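Local coordinates for probable sugar ABC transporter, sugar-binding protein (Streptococcus pneumoniae, PDB 2W7Y) that binds the blood group A-trisaccharide as the extracellular solute-binding component of a probable sugar ABC transporter, presumably delivering glycans for uptake, at residues K330-S334 against D335-K339; R60-Y63 against D64-A67; Q416-K419 against S420-V424; M247-I250 against Q251-G254. All coordinates share one frame; numbering follows the deposited sequence.

Contact 1: residues K330-S334 against D335-K339; sequences KYMTS and DDVQK
V337 and Q338 pack back onto Y331, M332 and S334 in a local contact round the short turn between helix 319-332 and helix 335-343, a largely buried corner that leans on helix 54-69. V337 is the apolar half. Its CG2 methyl sits over one face of the Y331 ring, 3.9 Å from the ring centroid and 14° off the normal, a CH-pi contact displaced toward the rim. A branched valine suits the spot: while CG2 meets the ring, CG1 turns to M332, a selenomethionine, whose SE lies 4.3 Å from it. The Y331 hydroxyl is held beyond this corner by L62 O, and its ring also meets F66. S334 occupies the N-cap position of helix 335-343, but its OG, turned between backbone N and carbonyl carbon (chi1 64°), bonds back to Y331 O at 2.6 Å, so that this carbonyl takes both S334 N and S334 OG. Q338, one turn into the new helix, returns to the S334 carbonyl twice: its backbone N lies 3.0 Å from S334 O and its side-chain NE2 3.1 Å from the same atom. The side chain bends at chi2 (59°) to make the second bond. NE2 also donates to M332 O, and both acceptors lie in the amide plane; at 2.5 Å the distance from NE2 to M332 O is implausibly short and doubtful. D335 OD1 turns outward to N351.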
loop_
_atom_site.group_PDB
_atom_site.type_symbol
_atom_site.label_atom_id
_atom_site.label_comp_id
_atom_site.label_asym_id
_atom_site.label_seq_id
_atom_site.Cartn_x
_atom_site.Cartn_y
_atom_site.Cartn_z
ATOM N N LYS A 330 -7.153 7.830 -18.468
ATOM C CA LYS A 330 -6.375 8.903 -19.088
ATOM C C LYS A 330 -6.411 10.184 -18.249
ATOM O O LYS A 330 -5.384 10.845 -18.056
ATOM C CB LYS A 330 -6.930 9.167 -20.496
ATOM C CG LYS A 330 -6.413 10.412 -21.211
ATOM C CD LYS A 330 -5.306 10.073 -22.192
ATOM C CE LYS A 330 -5.250 11.081 -23.325
ATOM N NZ LYS A 330 -6.323 10.845 -24.334
ATOM N N TYR A 331 -7.600 10.521 -17.754
ATOM C CA TYR A 331 -7.825 11.721 -16.953
ATOM C C TYR A 331 -7.100 11.675 -15.598
ATOM O O TYR A 331 -6.370 12.606 -15.246
ATOM C CB TYR A 331 -9.331 11.933 -16.772
ATOM C CG TYR A 331 -9.730 12.980 -15.757
ATOM C CD1 TYR A 331 -9.775 14.333 -16.099
ATOM C CD2 TYR A 331 -10.090 12.615 -14.457
ATOM C CE1 TYR A 331 -10.156 15.300 -15.165
ATOM C CE2 TYR A 331 -10.467 13.566 -13.519
ATOM C CZ TYR A 331 -10.502 14.906 -13.879
ATOM O OH TYR A 331 -10.879 15.851 -12.953
HETATM N N MSE A 332 -7.299 10.584 -14.856
HETATM C CA MSE A 332 -6.716 10.422 -13.518
HETATM C C MSE A 332 -5.196 10.339 -13.552
HETATM O O MSE A 332 -4.528 10.478 -12.531
HETATM C CB MSE A 332 -7.282 9.174 -12.835
HETATM C CG MSE A 332 -8.730 9.301 -12.385
HETATM SE SE MSE A 332 -9.092 10.843 -11.228
HETATM C CE MSE A 332 -7.993 10.361 -9.686
ATOM N N THR A 333 -4.672 10.132 -14.750
ATOM C CA THR A 333 -3.267 9.847 -14.976
ATOM C C THR A 333 -2.599 10.998 -15.764
ATOM O O THR A 333 -1.403 10.963 -16.068
ATOM C CB THR A 333 -3.151 8.413 -15.589
ATOM O OG1 THR A 333 -2.845 7.478 -14.542
ATOM C CG2 THR A 333 -2.129 8.303 -16.669
ATOM N N SER A 334 -3.382 12.043 -16.035
ATOM C CA SER A 334 -2.909 13.224 -16.760
ATOM C C SER A 334 -2.022 14.139 -15.908
ATOM O O SER A 334 -2.075 14.104 -14.676
ATOM C CB SER A 334 -4.092 14.016 -17.330
ATOM O OG SER A 334 -4.910 14.535 -16.298
ATOM N N ASP A 335 -1.225 14.961 -16.592
ATOM C CA ASP A 335 -0.279 15.889 -15.962
ATOM C C ASP A 335 -0.914 16.781 -14.894
ATOM O O ASP A 335 -0.368 16.925 -13.799
ATOM C CB ASP A 335 0.405 16.759 -17.026
ATOM C CG ASP A 335 1.451 16.002 -17.836
ATOM O OD1 ASP A 335 1.681 14.801 -17.568
ATOM O OD2 ASP A 335 2.051 16.618 -18.747
ATOM N N ASP A 336 -2.061 17.371 -15.225
ATOM C CA ASP A 336 -2.742 18.323 -14.344
ATOM C C ASP A 336 -3.373 17.681 -13.106
ATOM O O ASP A 336 -3.338 18.257 -12.018
ATOM C CB ASP A 336 -3.795 19.124 -15.125
ATOM C CG ASP A 336 -3.178 20.057 -16.160
ATOM O OD1 ASP A 336 -1.963 20.342 -16.082
ATOM O OD2 ASP A 336 -3.916 20.509 -17.061
ATOM N N VAL A 337 -3.946 16.494 -13.277
ATOM C CA VAL A 337 -4.551 15.760 -12.161
ATOM C C VAL A 337 -3.478 15.221 -11.210
ATOM O O VAL A 337 -3.647 15.260 -9.987
ATOM C CB VAL A 337 -5.496 14.629 -12.656
ATOM C CG1 VAL A 337 -5.966 13.742 -11.499
ATOM C CG2 VAL A 337 -6.692 15.225 -13.394
ATOM N N GLN A 338 -2.374 14.736 -11.776
ATOM C CA GLN A 338 -1.261 14.206 -10.985
ATOM C C GLN A 338 -0.549 15.257 -10.145
ATOM O O GLN A 338 -0.014 14.939 -9.085
ATOM C CB GLN A 338 -0.267 13.445 -11.863
ATOM C CG GLN A 338 -0.192 11.942 -11.564
ATOM C CD GLN A 338 -1.515 11.248 -11.736
ATOM O OE1 GLN A 338 -1.810 10.254 -11.064
ATOM N NE2 GLN A 338 -2.336 11.777 -12.630
ATOM N N LYS A 339 -0.548 16.502 -10.618
ATOM C CA LYS A 339 -0.049 17.626 -9.830
ATOM C C LYS A 339 -0.923 17.830 -8.592
ATOM O O LYS A 339 -0.420 18.128 -7.511
ATOM C CB LYS A 339 0.000 18.904 -10.671
ATOM C CG LYS A 339 0.693 20.073 -9.979
ATOM C CD LYS A 339 0.817 21.275 -10.883
ATOM C CE LYS A 339 1.624 22.373 -10.202
ATOM N NZ LYS A 339 1.930 23.488 -11.137
#

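Contact 2: residues R60-Y63 against D64-A67; sequences RDLY and DKFA
D64 opens the second turn of this local contact within helix 54-69 by bonding its backbone N to R60 O at 3.2 Å, an almost straight bond (174°). Its side chain does something less usual. With CG placed between the backbone N and the carbonyl carbon (chi1 52°), the carboxylate folds back over the preceding turn, bringing OD1 to 3.0 Å from R60 O and 3.1 Å from D61 O; all three are acceptors, so neither approach is a bond. K65 follows, its N bonded to D61 O at 3.3 Å. K65 NZ comes to 4.3 Å from L62 CD1, and the long chain reaches Y331 of helix 319-332, while the residue as a whole is exposed, as suits a lysine. F66 N makes a weak bond to L62 O, and its ring turns inward, edge-to-face with F77 and F328; Y63 likewise meets F42 edge-to-face, so the aromatic residues occupy the buried flank of an amphipathic helix. A67 N bonds to Y63 O at 3.1 Å, its small methyl suiting the close approach to F77. On the polar flank, R60 NH1 bonds to H48 O and Y46 O, and D61 OD1 forms a salt bridge with K57. With two carbonyl oxygens and D61 OD1 (4.6 Å from D64 OD1) nearby, the D64 pKa may be modestly raised, though K57 and solvent would weaken the effect.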
loop_
_atom_site.group_PDB
_atom_site.type_symbol
_atom_site.label_atom_id
_atom_site.label_comp_id
_atom_site.label_asym_id
_atom_site.label_seq_id
_atom_site.Cartn_x
_atom_site.Cartn_y
_atom_site.Cartn_z
ATOM N N ARG A 60 -13.022 13.297 -4.612
ATOM C CA ARG A 60 -14.409 13.393 -5.086
ATOM C C ARG A 60 -14.627 14.599 -6.002
ATOM O O ARG A 60 -15.435 14.535 -6.933
ATOM C CB ARG A 60 -15.403 13.435 -3.914
ATOM C CG ARG A 60 -15.506 12.136 -3.120
ATOM C CD ARG A 60 -16.747 12.089 -2.222
ATOM N NE ARG A 60 -16.778 13.151 -1.215
ATOM C CZ ARG A 60 -16.234 13.069 -0.004
ATOM N NH1 ARG A 60 -15.596 11.972 0.380
ATOM N NH2 ARG A 60 -16.328 14.096 0.830
ATOM N N ASP A 61 -13.909 15.690 -5.735
ATOM C CA ASP A 61 -13.933 16.869 -6.609
ATOM C C ASP A 61 -13.327 16.558 -7.973
ATOM O O ASP A 61 -13.841 17.002 -8.998
ATOM C CB ASP A 61 -13.213 18.059 -5.961
ATOM C CG ASP A 61 -14.023 18.704 -4.845
ATOM O OD1 ASP A 61 -15.247 18.466 -4.770
ATOM O OD2 ASP A 61 -13.431 19.456 -4.041
ATOM N N LEU A 62 -12.238 15.793 -7.969
ATOM C CA LEU A 62 -11.598 15.297 -9.189
ATOM C C LEU A 62 -12.537 14.442 -10.041
ATOM O O LEU A 62 -12.534 14.550 -11.263
ATOM C CB LEU A 62 -10.340 14.485 -8.836
ATOM C CG LEU A 62 -8.920 15.053 -9.004
ATOM C CD1 LEU A 62 -8.809 16.529 -8.656
ATOM C CD2 LEU A 62 -7.922 14.225 -8.189
ATOM N N TYR A 63 -13.341 13.604 -9.387
ATOM C CA TYR A 63 -14.216 12.654 -10.081
ATOM C C TYR A 63 -15.411 13.309 -10.774
ATOM O O TYR A 63 -15.641 13.082 -11.958
ATOM C CB TYR A 63 -14.734 11.565 -9.131
ATOM C CG TYR A 63 -13.687 10.750 -8.397
ATOM C CD1 TYR A 63 -12.470 10.411 -8.997
ATOM C CD2 TYR A 63 -13.935 10.283 -7.104
ATOM C CE1 TYR A 63 -11.520 9.652 -8.316
ATOM C CE2 TYR A 63 -12.991 9.521 -6.417
ATOM C CZ TYR A 63 -11.790 9.211 -7.032
ATOM O OH TYR A 63 -10.866 8.457 -6.353
ATOM N N ASP A 64 -16.181 14.107 -10.038
ATOM C CA ASP A 64 -17.397 14.700 -10.610
ATOM C C ASP A 64 -17.108 15.900 -11.518
ATOM O O ASP A 64 -17.999 16.400 -12.201
ATOM C CB ASP A 64 -18.464 15.005 -9.536
ATOM C CG ASP A 64 -17.928 15.810 -8.375
ATOM O OD1 ASP A 64 -16.918 16.520 -8.546
ATOM O OD2 ASP A 64 -18.530 15.733 -7.284
ATOM N N LYS A 65 -15.851 16.335 -11.515
ATOM C CA LYS A 65 -15.322 17.284 -12.486
ATOM C C LYS A 65 -15.118 16.590 -13.838
ATOM O O LYS A 65 -15.326 17.197 -14.894
ATOM C CB LYS A 65 -14.020 17.877 -11.939
ATOM C CG LYS A 65 -13.062 18.514 -12.932
ATOM C CD LYS A 65 -11.904 19.136 -12.158
ATOM C CE LYS A 65 -10.572 18.942 -12.858
ATOM N NZ LYS A 65 -9.428 19.267 -11.953
ATOM N N PHE A 66 -14.721 15.317 -13.790
ATOM C CA PHE A 66 -14.680 14.456 -14.975
ATOM C C PHE A 66 -16.095 14.216 -15.514
ATOM O O PHE A 66 -16.309 14.226 -16.725
ATOM C CB PHE A 66 -13.994 13.117 -14.657
ATOM C CG PHE A 66 -14.024 12.125 -15.795
ATOM C CD1 PHE A 66 -13.011 12.109 -16.748
ATOM C CD2 PHE A 66 -15.061 11.204 -15.909
ATOM C CE1 PHE A 66 -13.030 11.200 -17.795
ATOM C CE2 PHE A 66 -15.091 10.289 -16.963
ATOM C CZ PHE A 66 -14.074 10.288 -17.904
ATOM N N ALA A 67 -17.047 14.004 -14.607
ATOM C CA ALA A 67 -18.445 13.780 -14.971
ATOM C C ALA A 67 -19.054 14.968 -15.724
ATOM O O ALA A 67 -19.765 14.781 -16.714
ATOM C CB ALA A 67 -19.264 13.448 -13.734
#

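Contact 3: residues Q416-K419 against S420-V424; sequences QKVK and STQDV
Two flat groups, the Q422 amide and the D423 carboxylate, fold back toward the preceding turn of helix 414-427, where this contact follows the i to i+4 pattern of an alpha helix. The amide presents its oxygen end to the turn: OE1 is 3.6 Å from V418 CG1 and 3.4 Å from K419 CA. Q422 takes its CG between backbone N and carbonyl carbon (chi1 54°), which lays the chain along the helix, while NE2 is spoken for by I234 O. The D423 carboxylate lies against the K419 carbonyl, CG 3.2 Å from K419 O, while OD1 stays 4.3 Å from K419 NZ, beyond salt-bridge distance; both charged residues suit the exposed flank. On the buried flank, V418 and T421 turn toward helix 237-252, with K417 beside them sending NZ to a salt bridge with E406. Threonine fits here because its hydroxyl can be satisfied by the helix itself while its methyl remains available for packing. A water lies between K417 NZ and T421 OG1, weakly bonded to both. K417 O takes two donors from T421, which approach from opposite faces of the carbonyl plane: the backbone N at 2.8 Å, and OG1 at 2.7 Å, 40° out of that plane.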
loop_
_atom_site.group_PDB
_atom_site.type_symbol
_atom_site.label_atom_id
_atom_site.label_comp_id
_atom_site.label_asym_id
_atom_site.label_seq_id
_atom_site.Cartn_x
_atom_site.Cartn_y
_atom_site.Cartn_z
ATOM N N GLN A 416 6.006 -23.706 15.988
ATOM C CA GLN A 416 4.904 -24.478 15.419
ATOM C C GLN A 416 3.850 -23.600 14.749
ATOM O O GLN A 416 3.074 -24.084 13.923
ATOM C CB GLN A 416 4.279 -25.424 16.458
ATOM C CG GLN A 416 3.675 -24.740 17.674
ATOM C CD GLN A 416 3.217 -25.717 18.745
ATOM O OE1 GLN A 416 2.052 -25.803 19.040
ATOM N NE2 GLN A 416 4.135 -26.435 19.306
ATOM N N LYS A 417 3.829 -22.314 15.102
ATOM C CA LYS A 417 3.004 -21.336 14.395
ATOM C C LYS A 417 3.549 -21.071 12.991
ATOM O O LYS A 417 2.776 -20.998 12.032
ATOM C CB LYS A 417 2.887 -20.026 15.179
ATOM C CG LYS A 417 1.889 -19.028 14.587
ATOM C CD LYS A 417 0.460 -19.548 14.653
ATOM C CE LYS A 417 -0.501 -18.630 13.925
ATOM N NZ LYS A 417 -1.911 -19.081 14.097
ATOM N N VAL A 418 4.871 -20.927 12.885
ATOM C CA VAL A 418 5.544 -20.785 11.593
ATOM C C VAL A 418 5.198 -21.979 10.696
ATOM O O VAL A 418 4.804 -21.798 9.539
ATOM C CB VAL A 418 7.088 -20.642 11.750
ATOM C CG1 VAL A 418 7.810 -20.913 10.433
ATOM C CG2 VAL A 418 7.451 -19.265 12.274
ATOM N N LYS A 419 5.318 -23.186 11.252
ATOM C CA LYS A 419 5.035 -24.417 10.518
ATOM C C LYS A 419 3.575 -24.517 10.069
ATOM O O LYS A 419 3.300 -24.933 8.939
ATOM C CB LYS A 419 5.414 -25.649 11.345
ATOM C CG LYS A 419 5.753 -26.856 10.487
ATOM C CD LYS A 419 5.216 -28.139 11.077
ATOM C CE LYS A 419 5.045 -29.187 9.996
ATOM N NZ LYS A 419 4.275 -30.365 10.473
ATOM N N SER A 420 2.649 -24.137 10.950
ATOM C CA SER A 420 1.221 -24.188 10.634
ATOM C C SER A 420 0.820 -23.069 9.667
ATOM O O SER A 420 -0.118 -23.229 8.883
ATOM C CB SER A 420 0.357 -24.172 11.908
ATOM O OG SER A 420 0.082 -22.853 12.356
ATOM N N THR A 421 1.534 -21.946 9.730
ATOM C CA THR A 421 1.339 -20.843 8.791
ATOM C C THR A 421 1.733 -21.270 7.379
ATOM O O THR A 421 0.994 -21.022 6.424
ATOM C CB THR A 421 2.126 -19.577 9.213
ATOM O OG1 THR A 421 1.601 -19.089 10.455
ATOM C CG2 THR A 421 2.021 -18.482 8.156
ATOM N N GLN A 422 2.885 -21.925 7.253
ATOM C CA GLN A 422 3.322 -22.421 5.949
ATOM C C GLN A 422 2.465 -23.590 5.452
ATOM O O GLN A 422 2.377 -23.824 4.249
ATOM C CB GLN A 422 4.840 -22.701 5.895
ATOM C CG GLN A 422 5.413 -23.619 6.957
ATOM C CD GLN A 422 6.909 -23.407 7.194
ATOM O OE1 GLN A 422 7.433 -23.770 8.247
ATOM N NE2 GLN A 422 7.594 -22.817 6.221
ATOM N N ASP A 423 1.815 -24.295 6.377
ATOM C CA ASP A 423 0.813 -25.307 6.031
ATOM C C ASP A 423 -0.426 -24.663 5.399
ATOM O O ASP A 423 -0.986 -25.193 4.433
ATOM C CB ASP A 423 0.409 -26.121 7.268
ATOM C CG ASP A 423 1.437 -27.187 7.646
ATOM O OD1 ASP A 423 1.226 -27.876 8.671
ATOM O OD2 ASP A 423 2.449 -27.346 6.926
ATOM N N VAL A 424 -0.841 -23.524 5.952
ATOM C CA VAL A 424 -1.992 -22.762 5.459
ATOM C C VAL A 424 -1.734 -22.163 4.068
ATOM O O VAL A 424 -2.621 -22.178 3.206
ATOM C CB VAL A 424 -2.427 -21.662 6.482
ATOM C CG1 VAL A 424 -3.349 -20.620 5.845
ATOM C CG2 VAL A 424 -3.111 -22.295 7.696
HETATM O O HOH W 1 -1.712 -19.696 10.738
#

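Contact 4: residues M247-I250 against Q251-G254; sequences MKEI and QANG
I250, N253 and G254 share one water at the C-terminal end of helix 237-252. The water donates to I250 O at 2.7 Å and to G254 O at 2.8 Å, and accepts from N253 ND2 at 3.0 Å, so it links the last turn to the chain that leaves it. Asparagine suits this place because its short amide has both a donor and an acceptor: ND2 also reaches F201 O, while OD1 receives R193 NH2, the same arginine nitrogen that answers the buried acid E249 with a salt bridge. The N253 CG lies opposite the backbone N (chi1 -168°), which carries the amide clear of E249 and I250. The i to i+4 bonds of the helix run through the contact, Q251 N bonding to M247 O at 3.0 Å, and continue to N253 N, whose bond to E249 O, 2.8 Å long, is bent (131°). The chain leaves helical geometry at G254, with positive phi (102°), where a beta carbon would jam against the preceding carbonyl oxygen, a place that suits glycine; its N bonds to Q251 O at 3.2 Å. Q251 extends away from this backbone, its NE2 reaching A409 O and V412 O, while I250 packs its branched chain on F201 and A203, and the unbranched selenoether side chain of M247, a selenomethionine, reaches helix 414-427.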
loop_
_atom_site.group_PDB
_atom_site.type_symbol
_atom_site.label_atom_id
_atom_site.label_comp_id
_atom_site.label_asym_id
_atom_site.label_seq_id
_atom_site.Cartn_x
_atom_site.Cartn_y
_atom_site.Cartn_z
HETATM N N MSE A 247 7.152 -12.710 13.846
HETATM C CA MSE A 247 6.261 -13.273 14.864
HETATM C C MSE A 247 6.802 -13.151 16.288
HETATM O O MSE A 247 6.041 -12.908 17.217
HETATM C CB MSE A 247 5.955 -14.740 14.558
HETATM C CG MSE A 247 4.983 -14.941 13.415
HETATM SE SE MSE A 247 4.693 -16.823 13.028
HETATM C CE MSE A 247 3.173 -16.640 11.828
ATOM N N LYS A 248 8.111 -13.333 16.449
ATOM C CA LYS A 248 8.781 -13.147 17.738
ATOM C C LYS A 248 8.701 -11.693 18.197
ATOM O O LYS A 248 8.492 -11.417 19.384
ATOM C CB LYS A 248 10.249 -13.578 17.650
ATOM C CG LYS A 248 10.479 -15.077 17.759
ATOM C CD LYS A 248 11.904 -15.447 17.374
ATOM C CE LYS A 248 12.931 -14.885 18.354
ATOM N NZ LYS A 248 14.331 -15.074 17.868
ATOM N N GLU A 249 8.870 -10.774 17.247
ATOM C CA GLU A 249 8.798 -9.342 17.522
ATOM C C GLU A 249 7.365 -8.880 17.791
ATOM O O GLU A 249 7.132 -8.035 18.656
ATOM C CB GLU A 249 9.435 -8.540 16.381
ATOM C CG GLU A 249 9.584 -7.042 16.648
ATOM C CD GLU A 249 10.259 -6.714 17.976
ATOM O OE1 GLU A 249 9.968 -5.633 18.520
ATOM O OE2 GLU A 249 11.071 -7.519 18.481
ATOM N N ILE A 250 6.416 -9.449 17.055
ATOM C CA ILE A 250 4.991 -9.177 17.251
ATOM C C ILE A 250 4.499 -9.692 18.617
ATOM O O ILE A 250 3.652 -9.059 19.261
ATOM C CB ILE A 250 4.151 -9.768 16.079
ATOM C CG1 ILE A 250 3.949 -8.745 14.951
ATOM C CG2 ILE A 250 2.777 -10.206 16.548
ATOM C CD1 ILE A 250 5.203 -8.042 14.433
ATOM N N GLN A 251 5.044 -10.827 19.056
ATOM C CA GLN A 251 4.705 -11.399 20.358
ATOM C C GLN A 251 5.302 -10.559 21.493
ATOM O O GLN A 251 4.643 -10.311 22.503
ATOM C CB GLN A 251 5.173 -12.853 20.446
ATOM C CG GLN A 251 4.437 -13.684 21.491
ATOM C CD GLN A 251 4.777 -15.156 21.406
ATOM O OE1 GLN A 251 5.926 -15.549 21.590
ATOM N NE2 GLN A 251 3.776 -15.980 21.129
ATOM N N ALA A 252 6.542 -10.113 21.300
ATOM C CA ALA A 252 7.219 -9.211 22.230
ATOM C C ALA A 252 6.543 -7.841 22.279
ATOM O O ALA A 252 6.589 -7.154 23.301
ATOM C CB ALA A 252 8.689 -9.063 21.847
ATOM N N ASN A 253 5.917 -7.459 21.167
ATOM C CA ASN A 253 5.191 -6.195 21.053
ATOM C C ASN A 253 3.919 -6.153 21.911
ATOM O O ASN A 253 3.419 -5.073 22.236
ATOM C CB ASN A 253 4.861 -5.913 19.581
ATOM C CG ASN A 253 4.371 -4.497 19.343
ATOM O OD1 ASN A 253 5.068 -3.525 19.633
ATOM N ND2 ASN A 253 3.166 -4.373 18.801
ATOM N N GLY A 254 3.409 -7.328 22.276
ATOM C CA GLY A 254 2.230 -7.444 23.126
ATOM C C GLY A 254 0.964 -7.773 22.359
ATOM O O GLY A 254 0.687 -7.173 21.315
HETATM O O HOH W 2 1.851 -7.049 18.825
#

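Overall arrangement
From the N terminus the order is contact 2 (60-67), contact 4 (247-254), contact 1 (330-339) and contact 3 (416-424). Each spans a single continuous stretch, so none closes a long loop, and none nests in or crosses another. They form two pairs of sequence-distant partners on opposite sides of the chain's centre. Contacts 1 and 2 touch, their centres 12 Å apart, M332 CE lying 3.8 Å from Y63 CE1, with side chains about 7 to 10 Å from the bound fucose and galactose. Contacts 3 and 4 touch through M247, joining the C-terminal helix to helix 237-252. The separation, about 42 to 46 Å between centres, is consistent with the two lobes of a solute-binding protein.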